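Local coordinates for Endoglucanase(Endo-1,4-beta-glucanase)protein (Pseudomonas stutzeri, PDB 6R2J) that probably hydrolyses beta-1,4-glucosidic bonds in cellulose chains as a family 5 endoglucanase, and binds cellobiose in its carbohydrate cleft, at residues G30-G33 with T34-Y38; Y119-V122 with W123-L126; R178-A182 with Y183-L187. All coordinates share one frame; numbering follows the deposited sequence.

Interaction 1 (G30-G33 with T34-Y38); sequences GKNG and THYFY
A type II beta turn at Lys31-Thr34 forms the core of this loop, with Asn32 and Gly33 at its two central positions. The carbonyl O of Lys31 closes it, accepting Thr34 N at 3.2 Å and His35 N at 3.1 Å. Gly33 suits the third position, whose positive phi (94°) would jam a CB against the preceding carbonyl. Its N then reaches Tyr36 O at 2.7 Å, making a single beta bridge between Asn32 and Tyr36. His35 turns its ring edge to Lys31, whose backbone N donates to His35 ND1 at 2.9 Å, practically in the ring plane; as the acceptor of this bond, ND1 carries no proton of its own. Gly30, also at positive phi, leaves room for this imidazole. With CG between the backbone N and carbonyl carbon (chi1 66°), the Tyr36 ring tucks under the turn, where Asn32 CA makes a CH-pi contact 3.8 Å from the centroid. Water bridges Tyr36 OH to Gly30 O, and another water donates to Asn32 OD1 at 2.7 Å while accepting from Tyr38 N. The loop connects strand 14-18 to helix 41-49, and Tyr36 and Tyr38 both hydrogen-bond through their hydroxyls to Gln76 of helix 74-89, with Asn32 and Tyr38 also packing on Leu79 of that helix.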
loop_
_atom_site.group_PDB
_atom_site.type_symbol
_atom_site.label_atom_id
_atom_site.label_comp_id
_atom_site.label_asym_id
_atom_site.label_seq_id
_atom_site.Cartn_x
_atom_site.Cartn_y
_atom_site.Cartn_z
ATOM N N GLY A 30 -7.117 -2.752 -21.232
ATOM C CA GLY A 30 -6.371 -1.570 -21.596
ATOM C C GLY A 30 -5.000 -1.926 -22.158
ATOM O O GLY A 30 -4.622 -3.097 -22.288
ATOM N N LYS A 31 -4.227 -0.888 -22.490
ATOM C CA LYS A 31 -2.890 -1.079 -23.018
ATOM C C LYS A 31 -1.838 -0.412 -22.130
ATOM O O LYS A 31 -1.993 0.740 -21.729
ATOM C CB LYS A 31 -2.776 -0.495 -24.427
ATOM C CG LYS A 31 -3.571 -1.232 -25.474
ATOM C CD LYS A 31 -3.358 -0.609 -26.830
ATOM C CE LYS A 31 -3.593 0.883 -26.892
ATOM N NZ LYS A 31 -3.194 1.475 -28.227
ATOM N N ASN A 32 -0.784 -1.147 -21.822
ATOM C CA ASN A 32 0.372 -0.536 -21.191
ATOM C C ASN A 32 0.901 0.577 -22.080
ATOM O O ASN A 32 1.030 0.424 -23.301
ATOM C CB ASN A 32 1.436 -1.616 -20.971
ATOM C CG ASN A 32 2.665 -1.093 -20.309
ATOM O OD1 ASN A 32 2.631 -0.070 -19.618
ATOM N ND2 ASN A 32 3.771 -1.820 -20.474
ATOM N N GLY A 33 1.187 1.706 -21.463
ATOM C CA GLY A 33 1.697 2.852 -22.186
ATOM C C GLY A 33 0.637 3.847 -22.619
ATOM O O GLY A 33 0.981 4.957 -23.067
ATOM N N THR A 34 -0.637 3.482 -22.516
ATOM C CA THR A 34 -1.730 4.357 -22.898
ATOM C C THR A 34 -2.621 4.610 -21.695
ATOM O O THR A 34 -2.778 5.755 -21.283
ATOM C CB THR A 34 -2.544 3.695 -24.010
ATOM O OG1 THR A 34 -1.691 3.406 -25.117
ATOM C CG2 THR A 34 -3.671 4.600 -24.439
ATOM N N HIS A 35 -3.194 3.550 -21.126
ATOM C CA HIS A 35 -4.133 3.614 -20.024
ATOM C C HIS A 35 -3.468 3.433 -18.683
ATOM O O HIS A 35 -3.920 4.010 -17.695
ATOM C CB HIS A 35 -5.202 2.539 -20.217
ATOM C CG HIS A 35 -5.829 2.583 -21.572
ATOM N ND1 HIS A 35 -5.626 1.602 -22.518
ATOM C CD2 HIS A 35 -6.646 3.495 -22.148
ATOM C CE1 HIS A 35 -6.289 1.907 -23.620
ATOM N NE2 HIS A 35 -6.900 3.063 -23.428
ATOM N N TYR A 36 -2.392 2.668 -18.641
ATOM C CA TYR A 36 -1.622 2.463 -17.433
ATOM C C TYR A 36 -0.158 2.392 -17.840
ATOM O O TYR A 36 0.185 2.369 -19.023
ATOM C CB TYR A 36 -2.078 1.214 -16.670
ATOM C CG TYR A 36 -1.828 -0.101 -17.407
ATOM C CD1 TYR A 36 -0.601 -0.749 -17.308
ATOM C CD2 TYR A 36 -2.811 -0.689 -18.211
ATOM C CE1 TYR A 36 -0.366 -1.919 -17.956
ATOM C CE2 TYR A 36 -2.574 -1.864 -18.863
ATOM C CZ TYR A 36 -1.345 -2.485 -18.734
ATOM O OH TYR A 36 -1.100 -3.680 -19.374
ATOM N N PHE A 37 0.706 2.410 -16.837
ATOM C CA PHE A 37 2.131 2.599 -17.046
ATOM C C PHE A 37 2.865 1.854 -15.942
ATOM O O PHE A 37 2.398 1.757 -14.812
ATOM C CB PHE A 37 2.566 4.081 -16.950
ATOM C CG PHE A 37 1.622 5.018 -17.598
ATOM C CD1 PHE A 37 1.521 5.039 -18.965
ATOM C CD2 PHE A 37 0.790 5.838 -16.854
ATOM C CE1 PHE A 37 0.627 5.872 -19.594
ATOM C CE2 PHE A 37 -0.113 6.642 -17.476
ATOM C CZ PHE A 37 -0.178 6.682 -18.840
ATOM N N TYR A 38 4.001 1.378 -16.272
ATOM C CA TYR A 38 4.977 0.779 -15.382
ATOM C C TYR A 38 6.230 1.655 -15.265
ATOM O O TYR A 38 6.627 2.342 -16.207
ATOM C CB TYR A 38 5.331 -0.618 -15.910
ATOM C CG TYR A 38 4.399 -1.682 -15.359
ATOM C CD1 TYR A 38 3.121 -1.831 -15.842
ATOM C CD2 TYR A 38 4.801 -2.516 -14.324
ATOM C CE1 TYR A 38 2.273 -2.803 -15.329
ATOM C CE2 TYR A 38 3.959 -3.484 -13.792
ATOM C CZ TYR A 38 2.703 -3.639 -14.295
ATOM O OH TYR A 38 1.874 -4.604 -13.748
HETATM O O HOH W 1 -3.040 -4.929 -20.764
HETATM O O HOH W 2 4.581 1.764 -19.350
HETATM O O HOH W 3 0.761 1.564 -25.503
#

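Interaction 2 (Y119-V122 with W123-L126); sequences YASV and WRKL
Tyr119 presents its ring face to the indole edge of Trp123, one helical turn further on, in an offset edge-to-face pair whose planes stand 80° apart. The five-membered ring of Trp123 is centred 5.3 Å from the Tyr119 ring, and the closest approach is Tyr119 CE1 to Trp123 CD1 at 3.6 Å. Tyr119 holds CG opposite its backbone N (chi1 -174°), which lays the phenol alongside the indole with both side chains pointing the same way. Their polar ends converge on one acceptor, since Tyr119 OH and Trp123 NE1 both hydrogen-bond to Ile141 O. An alanine at Tyr119 is likely to open a gap beside the indole edge and leave Ile141 O gripped by Trp123 NE1 without its phenolic partner. Leu126 CD1 lies over one indole face, 3.9 Å above its plane, and approaches Val122 CG2 only loosely, at 4.4 Å.

Along the backbone, the four i to i+4 hydrogen bonds from Trp123-Leu126 to Tyr119-Val122 are those of a regular alpha-helix. Another flank of the helix is polar: water joins Ser121 OG, at 2.8 Å, to the guanidinium edge of Arg124 through a weak bond from NH1. Small Ala120 lets helix 152-166 come close at Ala162, on which Arg124 also rests, and Arg124 NE forms a salt bridge with Glu165 of that helix.

The chemistry is thus that of an amphipathic barrel helix. Aromatic and aliphatic groups meet Met98 of strand 93-98; the buried phenol and indole each spend their polar hydrogen on a backbone carbonyl, so neither is left unpaired in an apolar setting, while the charge of Arg124 is probably largely balanced by Glu165 and is kept near solvent.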
loop_
_atom_site.group_PDB
_atom_site.type_symbol
_atom_site.label_atom_id
_atom_site.label_comp_id
_atom_site.label_asym_id
_atom_site.label_seq_id
_atom_site.Cartn_x
_atom_site.Cartn_y
_atom_site.Cartn_z
ATOM N N TYR A 119 -10.367 -15.951 -6.073
ATOM C CA TYR A 119 -9.403 -15.059 -5.439
ATOM C C TYR A 119 -8.235 -15.835 -4.841
ATOM O O TYR A 119 -7.075 -15.501 -5.079
ATOM C CB TYR A 119 -10.191 -14.287 -4.391
ATOM C CG TYR A 119 -9.497 -13.212 -3.673
ATOM C CD1 TYR A 119 -8.787 -12.237 -4.351
ATOM C CD2 TYR A 119 -9.575 -13.138 -2.304
ATOM C CE1 TYR A 119 -8.138 -11.230 -3.671
ATOM C CE2 TYR A 119 -8.925 -12.131 -1.609
ATOM C CZ TYR A 119 -8.203 -11.171 -2.295
ATOM O OH TYR A 119 -7.559 -10.160 -1.581
ATOM N N ALA A 120 -8.520 -16.874 -4.045
ATOM C CA ALA A 120 -7.454 -17.726 -3.530
ATOM C C ALA A 120 -6.520 -18.229 -4.638
ATOM O O ALA A 120 -5.292 -18.200 -4.481
ATOM C CB ALA A 120 -8.072 -18.889 -2.764
ATOM N N SER A 121 -7.081 -18.707 -5.758
ATOM C CA SER A 121 -6.250 -19.289 -6.817
ATOM C C SER A 121 -5.327 -18.243 -7.427
ATOM O O SER A 121 -4.135 -18.496 -7.630
ATOM C CB SER A 121 -7.117 -19.918 -7.911
ATOM O OG SER A 121 -6.344 -20.160 -9.069
ATOM N N VAL A 122 -5.868 -17.053 -7.728
ATOM C CA VAL A 122 -5.059 -16.019 -8.354
ATOM C C VAL A 122 -3.899 -15.654 -7.441
ATOM O O VAL A 122 -2.782 -15.439 -7.907
ATOM C CB VAL A 122 -5.892 -14.817 -8.867
ATOM C CG1 VAL A 122 -6.352 -13.926 -7.763
ATOM C CG2 VAL A 122 -5.060 -14.085 -9.920
ATOM N N TRP A 123 -4.130 -15.637 -6.116
ATOM C CA TRP A 123 -3.040 -15.303 -5.202
ATOM C C TRP A 123 -2.069 -16.472 -5.073
ATOM O O TRP A 123 -0.845 -16.286 -5.054
ATOM C CB TRP A 123 -3.590 -14.827 -3.851
ATOM C CG TRP A 123 -3.636 -13.316 -3.823
ATOM C CD1 TRP A 123 -4.741 -12.500 -3.660
ATOM C CD2 TRP A 123 -2.523 -12.442 -4.001
ATOM N NE1 TRP A 123 -4.367 -11.172 -3.741
ATOM C CE2 TRP A 123 -3.015 -11.108 -3.949
ATOM C CE3 TRP A 123 -1.159 -12.647 -4.222
ATOM C CZ2 TRP A 123 -2.180 -9.997 -4.086
ATOM C CZ3 TRP A 123 -0.328 -11.520 -4.355
ATOM C CH2 TRP A 123 -0.846 -10.220 -4.268
ATOM N N ARG A 124 -2.604 -17.687 -5.022
ATOM C CA ARG A 124 -1.734 -18.845 -5.085
ATOM C C ARG A 124 -0.884 -18.801 -6.345
ATOM O O ARG A 124 0.333 -19.002 -6.292
ATOM C CB ARG A 124 -2.568 -20.123 -5.013
ATOM C CG ARG A 124 -1.699 -21.333 -4.668
ATOM C CD ARG A 124 -2.465 -22.645 -4.727
ATOM N NE ARG A 124 -3.623 -22.690 -3.835
ATOM C CZ ARG A 124 -4.877 -22.527 -4.234
ATOM N NH1 ARG A 124 -5.143 -22.303 -5.508
ATOM N NH2 ARG A 124 -5.864 -22.588 -3.364
ATOM N N LYS A 125 -1.508 -18.535 -7.490
ATOM C CA LYS A 125 -0.761 -18.485 -8.741
ATOM C C LYS A 125 0.236 -17.341 -8.742
ATOM O O LYS A 125 1.368 -17.522 -9.193
ATOM C CB LYS A 125 -1.705 -18.367 -9.938
ATOM C CG LYS A 125 -2.225 -19.681 -10.478
ATOM C CD LYS A 125 -2.942 -19.417 -11.773
ATOM C CE LYS A 125 -3.455 -20.682 -12.421
ATOM N NZ LYS A 125 -4.834 -20.970 -11.950
ATOM N N LEU A 126 -0.164 -16.150 -8.271
ATOM C CA LEU A 126 0.788 -15.038 -8.191
ATOM C C LEU A 126 1.953 -15.351 -7.248
ATOM O O LEU A 126 3.115 -15.036 -7.551
ATOM C CB LEU A 126 0.079 -13.760 -7.744
ATOM C CG LEU A 126 -0.902 -13.117 -8.726
ATOM C CD1 LEU A 126 -1.661 -11.998 -8.067
ATOM C CD2 LEU A 126 -0.132 -12.639 -9.937
HETATM O O HOH W 4 -4.491 -22.018 -8.058
#

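Interaction 3 (R178-A182 with Y183-L187); sequences RWSSA and YHWPL. With BGC (beta-D-glucopyranose), chain E; BGC (beta-D-glucopyranose), chain B.
Flat stacking joins Arg178 to His184: the guanidinium lies on the imidazole with the planes only 8° apart and the centres separated by 3.7 Å. A planar cation and a planar ring suit this arrangement. The Arg178 chain, bent at chi2, also brings CD over the same ring face, a CH-pi contact 3.4 Å from the centroid. Tyr183 brings an edge atom, CD2, 3.7 Å above the opposite face of the His184 ring, so both faces of the imidazole are in contact.

Hydrogen bonding fixes the ring's rotation. Ser181 OG meets His184 ND1 at 2.6 Å, at the imidazole edge, and a water spans from the same hydroxyl to Tyr183 N. Trp185 N donates to Ala182 O in a long bond of 3.3 Å.

These residues follow strand 171-175 of the TIM barrel, on the rim where the substrate cleft lies. Arg178, Trp179 and Ser180 all have left-handed helical backbone angles, an unusual run of positive phi that turns the chain back, with Ser181 N bonded to Arg178 O. Ser180 OG touches the edge of the Trp185 indole at CZ3, near the ring plane, and is itself bonded to Gly176 N.

Sugar contacts come from the same turn. Arg178 NH2 donates to O6 of the chain B glucose at 2.6 Å, nearly straight at 169°. The broad face of Trp179 forms a platform for that glucose, whose C3 lies over the centre of the indole, 3.7 Å above its plane; the indole also stacks with His146.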
loop_
_atom_site.group_PDB
_atom_site.type_symbol
_atom_site.label_atom_id
_atom_site.label_comp_id
_atom_site.label_asym_id
_atom_site.label_seq_id
_atom_site.Cartn_x
_atom_site.Cartn_y
_atom_site.Cartn_z
ATOM N N ARG A 178 -14.496 -0.260 5.121
ATOM C CA ARG A 178 -14.614 1.189 5.073
ATOM C C ARG A 178 -13.394 1.844 4.431
ATOM O O ARG A 178 -12.851 2.828 4.940
ATOM C CB ARG A 178 -14.870 1.800 6.449
ATOM C CG ARG A 178 -15.672 3.110 6.353
ATOM C CD ARG A 178 -15.176 4.131 7.352
ATOM N NE ARG A 178 -15.561 5.489 6.937
ATOM C CZ ARG A 178 -15.049 6.129 5.884
ATOM N NH1 ARG A 178 -14.090 5.539 5.138
ATOM N NH2 ARG A 178 -15.496 7.358 5.580
ATOM N N TRP A 179 -12.965 1.289 3.307
ATOM C CA TRP A 179 -11.835 1.803 2.529
ATOM C C TRP A 179 -10.521 1.719 3.300
ATOM O O TRP A 179 -9.602 2.511 3.072
ATOM C CB TRP A 179 -12.061 3.214 1.983
ATOM C CG TRP A 179 -13.374 3.408 1.237
ATOM C CD1 TRP A 179 -14.605 3.605 1.801
ATOM C CD2 TRP A 179 -13.582 3.466 -0.197
ATOM N NE1 TRP A 179 -15.565 3.765 0.816
ATOM C CE2 TRP A 179 -14.959 3.697 -0.415
ATOM C CE3 TRP A 179 -12.748 3.335 -1.310
ATOM C CZ2 TRP A 179 -15.508 3.821 -1.706
ATOM C CZ3 TRP A 179 -13.303 3.454 -2.583
ATOM C CH2 TRP A 179 -14.663 3.694 -2.764
ATOM N N SER A 180 -10.440 0.783 4.248
ATOM C CA SER A 180 -9.293 0.644 5.148
ATOM C C SER A 180 -8.910 1.979 5.797
ATOM O O SER A 180 -7.737 2.278 6.007
ATOM C CB SER A 180 -8.091 0.008 4.467
ATOM O OG SER A 180 -7.285 -0.632 5.449
ATOM N N SER A 181 -9.926 2.745 6.181
ATOM C CA SER A 181 -9.734 3.950 6.969
ATOM C C SER A 181 -9.106 3.666 8.329
ATOM O O SER A 181 -9.587 2.835 9.099
ATOM C CB SER A 181 -11.103 4.602 7.176
ATOM O OG SER A 181 -11.027 5.646 8.119
ATOM N N ALA A 182 -8.051 4.411 8.635
ATOM C CA ALA A 182 -7.393 4.284 9.927
ATOM C C ALA A 182 -8.255 4.852 11.053
ATOM O O ALA A 182 -8.363 4.251 12.130
ATOM C CB ALA A 182 -6.049 5.009 9.868
ATOM N N TYR A 183 -8.890 6.001 10.821
ATOM C CA TYR A 183 -9.703 6.628 11.859
ATOM C C TYR A 183 -10.858 5.722 12.276
ATOM O O TYR A 183 -11.183 5.604 13.469
ATOM C CB TYR A 183 -10.221 7.979 11.326
ATOM C CG TYR A 183 -11.154 8.662 12.280
ATOM C CD1 TYR A 183 -10.663 9.305 13.419
ATOM C CD2 TYR A 183 -12.538 8.620 12.090
ATOM C CE1 TYR A 183 -11.522 9.893 14.333
ATOM C CE2 TYR A 183 -13.394 9.193 13.007
ATOM C CZ TYR A 183 -12.878 9.830 14.108
ATOM O OH TYR A 183 -13.719 10.411 15.006
ATOM N N HIS A 184 -11.477 5.056 11.301
ATOM C CA HIS A 184 -12.665 4.259 11.538
ATOM C C HIS A 184 -12.347 2.826 11.934
ATOM O O HIS A 184 -13.285 2.081 12.262
ATOM C CB HIS A 184 -13.550 4.252 10.275
ATOM C CG HIS A 184 -14.036 5.614 9.857
ATOM N ND1 HIS A 184 -13.436 6.362 8.864
ATOM C CD2 HIS A 184 -15.072 6.363 10.310
ATOM C CE1 HIS A 184 -14.079 7.513 8.729
ATOM N NE2 HIS A 184 -15.082 7.534 9.590
ATOM N N TRP A 185 -11.061 2.439 11.900
ATOM C CA TRP A 185 -10.651 1.051 12.065
ATOM C C TRP A 185 -11.266 0.376 13.292
ATOM O O TRP A 185 -11.786 -0.744 13.159
ATOM C CB TRP A 185 -9.117 1.036 12.106
ATOM C CG TRP A 185 -8.610 -0.313 12.020
ATOM C CD1 TRP A 185 -8.516 -1.224 13.041
ATOM C CD2 TRP A 185 -8.147 -0.962 10.854
ATOM N NE1 TRP A 185 -8.055 -2.421 12.560
ATOM C CE2 TRP A 185 -7.796 -2.282 11.221
ATOM C CE3 TRP A 185 -7.996 -0.567 9.525
ATOM C CZ2 TRP A 185 -7.294 -3.218 10.288
ATOM C CZ3 TRP A 185 -7.497 -1.484 8.611
ATOM C CH2 TRP A 185 -7.147 -2.794 8.995
ATOM N N PRO A 186 -11.224 0.973 14.489
ATOM C CA PRO A 186 -11.689 0.243 15.681
ATOM C C PRO A 186 -13.173 0.035 15.686
ATOM O O PRO A 186 -13.664 -0.839 16.408
ATOM C CB PRO A 186 -11.284 1.139 16.858
ATOM C CG PRO A 186 -10.423 2.161 16.323
ATOM C CD PRO A 186 -10.645 2.288 14.828
ATOM N N LEU A 187 -13.912 0.815 14.907
ATOM C CA LEU A 187 -15.348 0.626 14.844
ATOM C C LEU A 187 -15.721 -0.326 13.721
ATOM O O LEU A 187 -16.598 -1.167 13.912
ATOM C CB LEU A 187 -16.085 1.966 14.714
ATOM C CG LEU A 187 -15.828 2.931 15.879
ATOM C CD1 LEU A 187 -16.865 4.020 16.002
ATOM C CD2 LEU A 187 -15.748 2.226 17.249
HETATM C C2 BGC E . -11.747 6.466 3.573
HETATM C C3 BGC E . -10.580 5.695 4.102
HETATM C C4 BGC E . -9.628 5.656 2.951
HETATM C C5 BGC E . -9.612 6.831 2.025
HETATM C C6 BGC E . -8.520 6.488 1.056
HETATM C C1 BGC E . -11.727 7.557 2.472
HETATM O O2 BGC E . -12.572 6.776 4.769
HETATM O O3 BGC E . -10.929 4.368 4.512
HETATM O O4 BGC E . -8.471 5.327 3.684
HETATM O O5 BGC E . -10.968 6.909 1.372
HETATM O O6 BGC E . -8.729 7.300 -0.130
HETATM C C2 BGC B . -14.121 7.868 -1.067
HETATM C C3 BGC B . -13.286 7.187 -0.014
HETATM C C4 BGC B . -13.595 8.013 1.204
HETATM C C5 BGC B . -15.116 8.044 1.576
HETATM C C6 BGC B . -15.476 8.997 2.741
HETATM C C1 BGC B . -15.615 7.613 -0.795
HETATM O O1 BGC B . -16.500 8.019 -1.792
HETATM O O2 BGC B . -13.886 7.395 -2.386
HETATM O O3 BGC B . -11.864 7.273 -0.164
HETATM O O4 BGC B . -13.050 7.712 2.481
HETATM O O5 BGC B . -16.106 8.254 0.496
HETATM O O6 BGC B . -14.451 8.874 3.717
HETATM O O HOH W 5 -8.844 7.441 7.963
#

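From the N terminus the three contacts come in series, each closing a short local turn, so none nests in or crosses another. Interaction 1 shapes the loop between strand 14-18 and helix 41-49. Interaction 2 is one helical turn within helix 116-130, which connects strands 93-98 and 136-140 on the outside of the barrel; its nearest atoms are about 9 Å from interaction 1. Interaction 3 lies after strand 171-175, where the chain leads by way of helix 185-188 to strand 201-206. Its centre is 31 Å from that of interaction 1, on the opposite side of the chain's centre, and of the three it is the one at the sugars.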